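Side-chain contacts in potential RNA-dependent RNA polymerase (Human picobirnavirus, PDB 5I62), which copies RNA from an RNA template, adding nucleotides from ribonucleoside triphosphates, and probably serves both transcription and genome replication of a double-stranded RNA virus: residues Ser112-Glu117 / Leu338-Ala343; Ser116-Val121 / Lys278-Asp283; Gln267-Thr272 / Ala329-Val334. All blocks are in the same frame, centred on the assembly; numbering follows the deposited sequence.

Contact 1 of 3, residues Ser112-Glu117 / Leu338-Ala343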
loop_
_atom_site.group_PDB
_atom_site.type_symbol
_atom_site.label_atom_id
_atom_site.label_comp_id
_atom_site.label_asym_id
_atom_site.label_seq_id
_atom_site.Cartn_x
_atom_site.Cartn_y
_atom_site.Cartn_z
ATOM N N SER A 112 -0.848 -1.439 -26.237
ATOM C CA SER A 112 -0.792 -0.201 -27.015
ATOM C C SER A 112 -1.703 0.873 -26.430
ATOM O O SER A 112 -1.352 2.055 -26.431
ATOM C CB SER A 112 -1.177 -0.450 -28.481
ATOM O OG SER A 112 -0.205 -1.255 -29.127
ATOM N N ALA A 113 -2.902 0.489 -25.987
ATOM C CA ALA A 113 -3.808 1.461 -25.381
ATOM C C ALA A 113 -3.178 2.094 -24.141
ATOM O O ALA A 113 -3.243 3.315 -23.944
ATOM C CB ALA A 113 -5.138 0.791 -25.041
ATOM N N ALA A 114 -2.527 1.287 -23.311
ATOM C CA ALA A 114 -1.895 1.831 -22.112
ATOM C C ALA A 114 -0.789 2.816 -22.475
ATOM O O ALA A 114 -0.683 3.899 -21.883
ATOM C CB ALA A 114 -1.361 0.698 -21.243
ATOM N N LYS A 115 0.051 2.449 -23.453
ATOM C CA LYS A 115 1.133 3.327 -23.898
ATOM C C LYS A 115 0.586 4.640 -24.442
ATOM O O LYS A 115 1.203 5.698 -24.278
ATOM C CB LYS A 115 1.973 2.635 -24.972
ATOM C CG LYS A 115 2.798 1.433 -24.495
ATOM C CD LYS A 115 3.633 0.866 -25.651
ATOM C CE LYS A 115 4.252 -0.488 -25.280
ATOM N NZ LYS A 115 5.075 -1.108 -26.382
ATOM N N SER A 116 -0.561 4.581 -25.122
ATOM C CA SER A 116 -1.116 5.776 -25.744
ATOM C C SER A 116 -1.487 6.827 -24.714
ATOM O O SER A 116 -1.478 8.020 -25.028
ATOM C CB SER A 116 -2.337 5.410 -26.583
ATOM O OG SER A 116 -1.930 4.578 -27.644
ATOM N N GLU A 117 -1.817 6.416 -23.485
ATOM C CA GLU A 117 -2.172 7.409 -22.477
ATOM C C GLU A 117 -1.013 8.330 -22.124
ATOM O O GLU A 117 -1.251 9.407 -21.587
ATOM C CB GLU A 117 -2.699 6.750 -21.211
ATOM C CG GLU A 117 -3.972 5.966 -21.410
ATOM C CD GLU A 117 -4.588 5.541 -20.089
ATOM O OE1 GLU A 117 -4.452 4.349 -19.723
ATOM O OE2 GLU A 117 -5.191 6.405 -19.405
ATOM N N LEU A 338 -4.740 -4.316 -17.825
ATOM C CA LEU A 338 -5.857 -5.222 -17.572
ATOM C C LEU A 338 -7.200 -4.537 -17.830
ATOM O O LEU A 338 -8.120 -5.132 -18.408
ATOM C CB LEU A 338 -5.790 -5.742 -16.130
ATOM C CG LEU A 338 -4.722 -6.767 -15.746
ATOM C CD1 LEU A 338 -4.771 -7.017 -14.231
ATOM C CD2 LEU A 338 -4.931 -8.073 -16.516
ATOM N N GLN A 339 -7.336 -3.286 -17.384
ATOM C CA GLN A 339 -8.588 -2.559 -17.572
ATOM C C GLN A 339 -8.848 -2.318 -19.050
ATOM O O GLN A 339 -9.965 -2.519 -19.539
ATOM C CB GLN A 339 -8.549 -1.236 -16.790
ATOM C CG GLN A 339 -8.428 -1.423 -15.255
ATOM C CD GLN A 339 -8.608 -0.117 -14.492
ATOM O OE1 GLN A 339 -8.218 0.944 -14.961
ATOM N NE2 GLN A 339 -9.259 -0.191 -13.334
ATOM N N HIS A 340 -7.824 -1.879 -19.787
ATOM C CA HIS A 340 -7.989 -1.687 -21.223
ATOM C C HIS A 340 -8.367 -2.990 -21.907
ATOM O O HIS A 340 -9.239 -3.014 -22.789
ATOM C CB HIS A 340 -6.703 -1.142 -21.842
ATOM C CG HIS A 340 -6.524 0.328 -21.662
ATOM N ND1 HIS A 340 -7.387 1.251 -22.214
ATOM C CD2 HIS A 340 -5.597 1.039 -20.974
ATOM C CE1 HIS A 340 -6.990 2.470 -21.884
ATOM N NE2 HIS A 340 -5.906 2.367 -21.133
ATOM N N GLU A 341 -7.718 -4.088 -21.504
ATOM C CA GLU A 341 -7.941 -5.374 -22.158
ATOM C C GLU A 341 -9.364 -5.865 -21.941
ATOM O O GLU A 341 -9.973 -6.435 -22.853
ATOM C CB GLU A 341 -6.940 -6.412 -21.654
ATOM C CG GLU A 341 -7.098 -7.773 -22.314
ATOM C CD GLU A 341 -6.251 -8.830 -21.623
ATOM O OE1 GLU A 341 -6.454 -9.066 -20.403
ATOM O OE2 GLU A 341 -5.362 -9.401 -22.293
ATOM N N ALA A 342 -9.918 -5.646 -20.746
ATOM C CA ALA A 342 -11.308 -6.032 -20.514
ATOM C C ALA A 342 -12.248 -5.320 -21.494
ATOM O O ALA A 342 -13.139 -5.942 -22.085
ATOM C CB ALA A 342 -11.700 -5.733 -19.070
ATOM N N ALA A 343 -12.065 -4.011 -21.671
ATOM C CA ALA A 343 -12.919 -3.257 -22.585
ATOM C C ALA A 343 -12.721 -3.725 -24.020
ATOM O O ALA A 343 -13.687 -3.999 -24.747
ATOM C CB ALA A 343 -12.629 -1.758 -22.466
#
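H340 reaches from helix 327-345 across to helix 108-116, and each step along its side chain finds a partner. Its CB lies 4.1 Å from the CB of A113. The same methyl then sits over one face of the imidazole, displaced toward the rim, in a CH-pi contact that puts A113 CB 3.6 Å from H340 ND1 and 3.8 Å from the ring centroid. Farther along the ring, H340 CD2 comes obliquely to within 3.9 Å of A114 N. The tip, H340 NE2, donates to E117 OE1 at 2.8 Å, and the bond is nearly straight (169°). E117 brings its carboxylate on an extended chain from the opposite direction. The acceptor lies almost in the imidazole plane, yet the carboxylate is met from above its own plane, the two flat groups standing 83° apart.

E117 OE1 also forms a salt bridge with R336 NE, one turn back on the helix of H340. One oxygen thus takes two donors from a single helix; the bond from NE2, with the methyl of A113 over the face, holds the imidazole's rotation. The carboxylate would probably stabilise positive character on the ring, while R336 would temper that effect.

Contact 2 of 3, residues Ser116-Val121 / Lys278-Asp283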
loop_
_atom_site.group_PDB
_atom_site.type_symbol
_atom_site.label_atom_id
_atom_site.label_comp_id
_atom_site.label_asym_id
_atom_site.label_seq_id
_atom_site.Cartn_x
_atom_site.Cartn_y
_atom_site.Cartn_z
ATOM N N SER A 116 -0.561 4.581 -25.122
ATOM C CA SER A 116 -1.116 5.776 -25.744
ATOM C C SER A 116 -1.487 6.827 -24.714
ATOM O O SER A 116 -1.478 8.020 -25.028
ATOM C CB SER A 116 -2.337 5.410 -26.583
ATOM O OG SER A 116 -1.930 4.578 -27.644
ATOM N N GLU A 117 -1.817 6.416 -23.485
ATOM C CA GLU A 117 -2.172 7.409 -22.477
ATOM C C GLU A 117 -1.013 8.330 -22.124
ATOM O O GLU A 117 -1.251 9.407 -21.587
ATOM C CB GLU A 117 -2.699 6.750 -21.211
ATOM C CG GLU A 117 -3.972 5.966 -21.410
ATOM C CD GLU A 117 -4.588 5.541 -20.089
ATOM O OE1 GLU A 117 -4.452 4.349 -19.723
ATOM O OE2 GLU A 117 -5.191 6.405 -19.405
ATOM N N TRP A 118 0.233 7.938 -22.395
ATOM C CA TRP A 118 1.364 8.822 -22.136
ATOM C C TRP A 118 2.106 9.230 -23.411
ATOM O O TRP A 118 3.297 9.546 -23.363
ATOM C CB TRP A 118 2.308 8.215 -21.093
ATOM C CG TRP A 118 2.794 6.811 -21.313
ATOM C CD1 TRP A 118 3.694 6.381 -22.256
ATOM C CD2 TRP A 118 2.448 5.656 -20.536
ATOM N NE1 TRP A 118 3.918 5.027 -22.119
ATOM C CE2 TRP A 118 3.171 4.558 -21.071
ATOM C CE3 TRP A 118 1.595 5.439 -19.451
ATOM C CZ2 TRP A 118 3.063 3.273 -20.554
ATOM C CZ3 TRP A 118 1.496 4.163 -18.933
ATOM C CH2 TRP A 118 2.220 3.095 -19.483
ATOM N N LYS A 119 1.413 9.242 -24.547
ATOM C CA LYS A 119 1.938 9.853 -25.759
ATOM C C LYS A 119 2.419 11.271 -25.482
ATOM O O LYS A 119 1.724 12.060 -24.844
ATOM C CB LYS A 119 0.849 9.890 -26.826
ATOM C CG LYS A 119 1.354 10.226 -28.204
ATOM C CD LYS A 119 1.774 8.946 -28.910
ATOM C CE LYS A 119 0.556 8.045 -29.134
ATOM N NZ LYS A 119 0.915 6.667 -29.609
ATOM N N GLY A 120 3.608 11.596 -25.979
ATOM C CA GLY A 120 4.140 12.932 -25.841
ATOM C C GLY A 120 4.776 13.241 -24.506
ATOM O O GLY A 120 5.404 14.302 -24.372
ATOM N N VAL A 121 4.625 12.361 -23.512
ATOM C CA VAL A 121 5.305 12.541 -22.235
ATOM C C VAL A 121 6.820 12.585 -22.431
ATOM O O VAL A 121 7.378 11.951 -23.335
ATOM C CB VAL A 121 4.896 11.417 -21.267
ATOM C CG1 VAL A 121 5.652 11.491 -19.953
ATOM C CG2 VAL A 121 3.413 11.508 -20.999
ATOM N N LYS A 278 7.632 -4.748 -17.888
ATOM C CA LYS A 278 8.914 -4.435 -18.504
ATOM C C LYS A 278 8.723 -3.736 -19.839
ATOM O O LYS A 278 9.506 -2.850 -20.198
ATOM C CB LYS A 278 9.734 -5.706 -18.694
ATOM C CG LYS A 278 11.151 -5.441 -19.168
ATOM C CD LYS A 278 11.919 -6.759 -19.299
ATOM C CE LYS A 278 13.290 -6.527 -19.902
ATOM N NZ LYS A 278 14.016 -7.822 -20.051
ATOM N N GLU A 279 7.696 -4.138 -20.594
ATOM C CA GLU A 279 7.438 -3.515 -21.888
ATOM C C GLU A 279 6.986 -2.066 -21.730
ATOM O O GLU A 279 7.407 -1.188 -22.491
ATOM C CB GLU A 279 6.394 -4.320 -22.672
ATOM C CG GLU A 279 6.245 -3.802 -24.088
ATOM C CD GLU A 279 5.313 -4.637 -24.961
ATOM O OE1 GLU A 279 5.048 -5.810 -24.626
ATOM O OE2 GLU A 279 4.852 -4.111 -25.999
ATOM N N LEU A 280 6.101 -1.803 -20.766
ATOM C CA LEU A 280 5.659 -0.431 -20.524
ATOM C C LEU A 280 6.818 0.447 -20.073
ATOM O O LEU A 280 6.951 1.601 -20.507
ATOM C CB LEU A 280 4.550 -0.419 -19.481
ATOM C CG LEU A 280 3.291 -1.187 -19.879
ATOM C CD1 LEU A 280 2.320 -1.220 -18.701
ATOM C CD2 LEU A 280 2.653 -0.536 -21.097
ATOM N N LEU A 281 7.647 -0.073 -19.160
ATOM C CA LEU A 281 8.809 0.682 -18.696
ATOM C C LEU A 281 9.782 0.955 -19.839
ATOM O O LEU A 281 10.349 2.051 -19.934
ATOM C CB LEU A 281 9.514 -0.080 -17.572
ATOM C CG LEU A 281 8.714 -0.094 -16.278
ATOM C CD1 LEU A 281 9.437 -0.953 -15.238
ATOM C CD2 LEU A 281 8.563 1.328 -15.794
ATOM N N ALA A 282 9.986 -0.027 -20.720
ATOM C CA ALA A 282 10.892 0.190 -21.843
ATOM C C ALA A 282 10.362 1.281 -22.769
ATOM O O ALA A 282 11.140 2.053 -23.345
ATOM C CB ALA A 282 11.121 -1.117 -22.600
ATOM N N ASP A 283 9.036 1.372 -22.916
ATOM C CA ASP A 283 8.443 2.463 -23.686
ATOM C C ASP A 283 8.700 3.812 -23.025
ATOM O O ASP A 283 9.046 4.791 -23.695
ATOM C CB ASP A 283 6.935 2.236 -23.847
ATOM C CG ASP A 283 6.299 3.229 -24.813
ATOM O OD1 ASP A 283 6.526 3.097 -26.028
ATOM O OD2 ASP A 283 5.599 4.158 -24.357
#
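Two first torsions bring W118 and D283 together. In W118 CG is tucked between the backbone N and the carbonyl carbon (chi1 52°), which sends the indole toward helix 271-284; in D283 CG stands opposite the backbone N (chi1 -172°), so that the carboxylate reaches out to meet it. The result is a worked example of how one aromatic residue can dock an irregular loop on a helix by using its polar and apolar edges at once.

At the polar edge W118 NE1 donates to D283 OD2 at 2.9 Å, with a moderately bent N-H...O angle of 152°. The acceptor lies close to the indole plane and offers its anti lone pair, the one turned away from the other carboxylate oxygen. W118 CD1 comes within 3.6 Å of the same D283 OD2. Farther round the rim, the six-membered ring presses its edge on L280, with W118 CZ2 3.9 Å from L280 CD2 and W118 CH2 4.0 Å from that methyl. The two side chains run at about a right angle.

The loop is shaped by two overlapping beta turns, type I from S116 to K119 and type II from W118 to V121, closed by K119 N to S116 O and by V121 N to W118 O. L333 of helix 327-345 touches both W118 and L280, making a three-sided junction.

D283 OD2 has a second partner in R123 NH1, a salt bridge. The oxygen therefore joins a charged group and a neutral N-H donor, and the arginine would be expected to keep D283 ionised. Because the indole N-H is paired in this way, the largely buried W118 can pack its hydrocarbon edge into the apolar junction without stranding its polar atom.

Contact 3 of 3, residues Gln267-Thr272 / Ala329-Val334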
loop_
_atom_site.group_PDB
_atom_site.type_symbol
_atom_site.label_atom_id
_atom_site.label_comp_id
_atom_site.label_asym_id
_atom_site.label_seq_id
_atom_site.Cartn_x
_atom_site.Cartn_y
_atom_site.Cartn_z
ATOM N N GLN A 267 1.389 -11.816 -4.787
ATOM C CA GLN A 267 1.833 -13.201 -4.884
ATOM C C GLN A 267 1.614 -13.766 -6.284
ATOM O O GLN A 267 2.377 -14.626 -6.733
ATOM C CB GLN A 267 1.109 -14.055 -3.847
ATOM C CG GLN A 267 1.403 -13.734 -2.365
ATOM C CD GLN A 267 0.544 -12.615 -1.791
ATOM O OE1 GLN A 267 0.113 -11.707 -2.505
ATOM N NE2 GLN A 267 0.279 -12.690 -0.488
ATOM N N HIS A 268 0.578 -13.308 -6.977
ATOM C CA HIS A 268 0.238 -13.826 -8.295
ATOM C C HIS A 268 0.861 -13.020 -9.422
ATOM O O HIS A 268 0.570 -13.293 -10.596
ATOM C CB HIS A 268 -1.285 -13.846 -8.485
ATOM C CG HIS A 268 -1.993 -14.893 -7.683
ATOM N ND1 HIS A 268 -2.334 -14.713 -6.363
ATOM C CD2 HIS A 268 -2.450 -16.122 -8.023
ATOM C CE1 HIS A 268 -2.947 -15.794 -5.915
ATOM N NE2 HIS A 268 -3.031 -16.663 -6.903
ATOM N N PHE A 269 1.678 -12.014 -9.107
ATOM C CA PHE A 269 2.229 -11.134 -10.143
ATOM C C PHE A 269 3.355 -11.896 -10.839
ATOM O O PHE A 269 4.541 -11.744 -10.542
ATOM C CB PHE A 269 2.690 -9.811 -9.536
ATOM C CG PHE A 269 2.710 -8.672 -10.510
ATOM C CD1 PHE A 269 1.537 -8.001 -10.850
ATOM C CD2 PHE A 269 3.893 -8.276 -11.095
ATOM C CE1 PHE A 269 1.556 -6.951 -11.758
ATOM C CE2 PHE A 269 3.920 -7.230 -12.020
ATOM C CZ PHE A 269 2.760 -6.560 -12.339
ATOM N N ASN A 270 2.958 -12.704 -11.818
ATOM C CA ASN A 270 3.753 -13.793 -12.376
ATOM C C ASN A 270 4.605 -13.282 -13.544
ATOM O O ASN A 270 4.547 -12.115 -13.909
ATOM C CB ASN A 270 2.801 -14.914 -12.776
ATOM C CG ASN A 270 1.745 -14.435 -13.770
ATOM O OD1 ASN A 270 2.053 -13.731 -14.730
ATOM N ND2 ASN A 270 0.499 -14.811 -13.526
ATOM N N PRO A 271 5.418 -14.151 -14.165
ATOM C CA PRO A 271 6.304 -13.677 -15.239
ATOM C C PRO A 271 5.568 -13.122 -16.444
ATOM O O PRO A 271 6.149 -12.330 -17.184
ATOM C CB PRO A 271 7.114 -14.927 -15.610
ATOM C CG PRO A 271 7.178 -15.715 -14.312
ATOM C CD PRO A 271 5.797 -15.516 -13.720
ATOM N N THR A 272 4.313 -13.512 -16.665
ATOM C CA THR A 272 3.555 -12.894 -17.743
ATOM C C THR A 272 3.258 -11.438 -17.409
ATOM O O THR A 272 3.510 -10.541 -18.223
ATOM C CB THR A 272 2.272 -13.693 -17.992
ATOM O OG1 THR A 272 2.619 -15.038 -18.338
ATOM C CG2 THR A 272 1.475 -13.086 -19.133
ATOM N N ALA A 329 4.454 0.717 -8.654
ATOM C CA ALA A 329 4.553 1.176 -10.038
ATOM C C ALA A 329 4.279 0.039 -11.017
ATOM O O ALA A 329 3.429 0.167 -11.910
ATOM C CB ALA A 329 5.928 1.789 -10.297
ATOM N N ASP A 330 5.011 -1.077 -10.882
ATOM C CA ASP A 330 4.846 -2.197 -11.809
ATOM C C ASP A 330 3.399 -2.669 -11.832
ATOM O O ASP A 330 2.829 -2.935 -12.895
ATOM C CB ASP A 330 5.748 -3.377 -11.423
ATOM C CG ASP A 330 7.212 -3.171 -11.795
ATOM O OD1 ASP A 330 7.609 -2.048 -12.154
ATOM O OD2 ASP A 330 7.972 -4.169 -11.733
ATOM N N GLU A 331 2.811 -2.817 -10.647
ATOM C CA GLU A 331 1.459 -3.338 -10.526
ATOM C C GLU A 331 0.439 -2.380 -11.120
ATOM O O GLU A 331 -0.485 -2.806 -11.816
ATOM C CB GLU A 331 1.146 -3.607 -9.063
ATOM C CG GLU A 331 1.926 -4.777 -8.514
ATOM C CD GLU A 331 1.472 -5.167 -7.132
ATOM O OE1 GLU A 331 0.734 -4.381 -6.494
ATOM O OE2 GLU A 331 1.861 -6.270 -6.689
ATOM N N THR A 332 0.592 -1.080 -10.850
ATOM C CA THR A 332 -0.372 -0.090 -11.334
ATOM C C THR A 332 -0.348 0.009 -12.855
ATOM O O THR A 332 -1.399 0.101 -13.511
ATOM C CB THR A 332 -0.077 1.266 -10.693
ATOM O OG1 THR A 332 -0.214 1.151 -9.274
ATOM C CG2 THR A 332 -1.037 2.339 -11.205
ATOM N N LEU A 333 0.850 -0.002 -13.436
ATOM C CA LEU A 333 0.985 0.028 -14.887
ATOM C C LEU A 333 0.301 -1.180 -15.521
ATOM O O LEU A 333 -0.444 -1.049 -16.500
ATOM C CB LEU A 333 2.464 0.061 -15.262
ATOM C CG LEU A 333 3.274 1.330 -15.000
ATOM C CD1 LEU A 333 4.726 1.043 -15.365
ATOM C CD2 LEU A 333 2.726 2.490 -15.818
ATOM N N VAL A 334 0.549 -2.373 -14.971
ATOM C CA VAL A 334 -0.029 -3.583 -15.542
ATOM C C VAL A 334 -1.530 -3.645 -15.282
ATOM O O VAL A 334 -2.304 -4.093 -16.140
ATOM C CB VAL A 334 0.695 -4.835 -15.015
ATOM C CG1 VAL A 334 -0.047 -6.125 -15.469
ATOM C CG2 VAL A 334 2.139 -4.856 -15.500
#
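D330 OD2 is gripped twice, by K301 NZ in a salt bridge and by Y302 OH, while OD1 of the same carboxylate is held by Y218 OH; behind these bonds D330 CB packs 4.3 Å from F269 CE2. The contact belongs to the polymerase palm, where the segment that follows motif A strand 257-261 meets helix 327-345, the motif B helix of this fold.

F269 carries the apolar part from the centre of an inverse gamma turn. Its CG is set opposite the backbone N (chi1 -155°), which drives the phenyl ring against the helix. E331 CG lies over one face of the ring, displaced toward the rim, 4.2 Å from its centroid and 20° off the normal, a CH-pi contact. The backbone joins in too: E331 CA is 3.8 Å from F269 CE1, and D330 O lies 3.7 Å from F269 CZ.

Just past the phenyl, N270 is the N-cap of helix 271-284, its OD1 accepting a hydrogen bond from C273 N and a weak one from T272 N. The ring therefore sits just ahead of a helix start, and all four touching residues are buried. V334 arrives from the opposite direction and closes the ring edge, with CG2 3.6 Å and CB 3.8 Å from F269 CZ.

Helices 108-116, 271-284 and 327-345, with the loop after the first, are joined by the three contacts. Contact 1 joins helix 108-116 to helix 327-345, contact 2 sets the following loop on helix 271-284, and contact 3 ties the turn leading into that helix to helix 327-345. Contacts 2 and 3 are buried, contact 1 only partly. Contact 3, nearest to the centre of the chain at about 14 Å, relies on aromatic and aliphatic packing; contacts 1 and 2, each about 23 Å from that centre, add a ring N-H bonded to a carboxylate that an arginine also holds. The outer two are bridged by K115 NZ and E279 OE2 at 3.0 Å, whereas contacts 2 and 3 meet through hydrocarbon, W118 CZ3 lying 3.7 Å from L333 CD2.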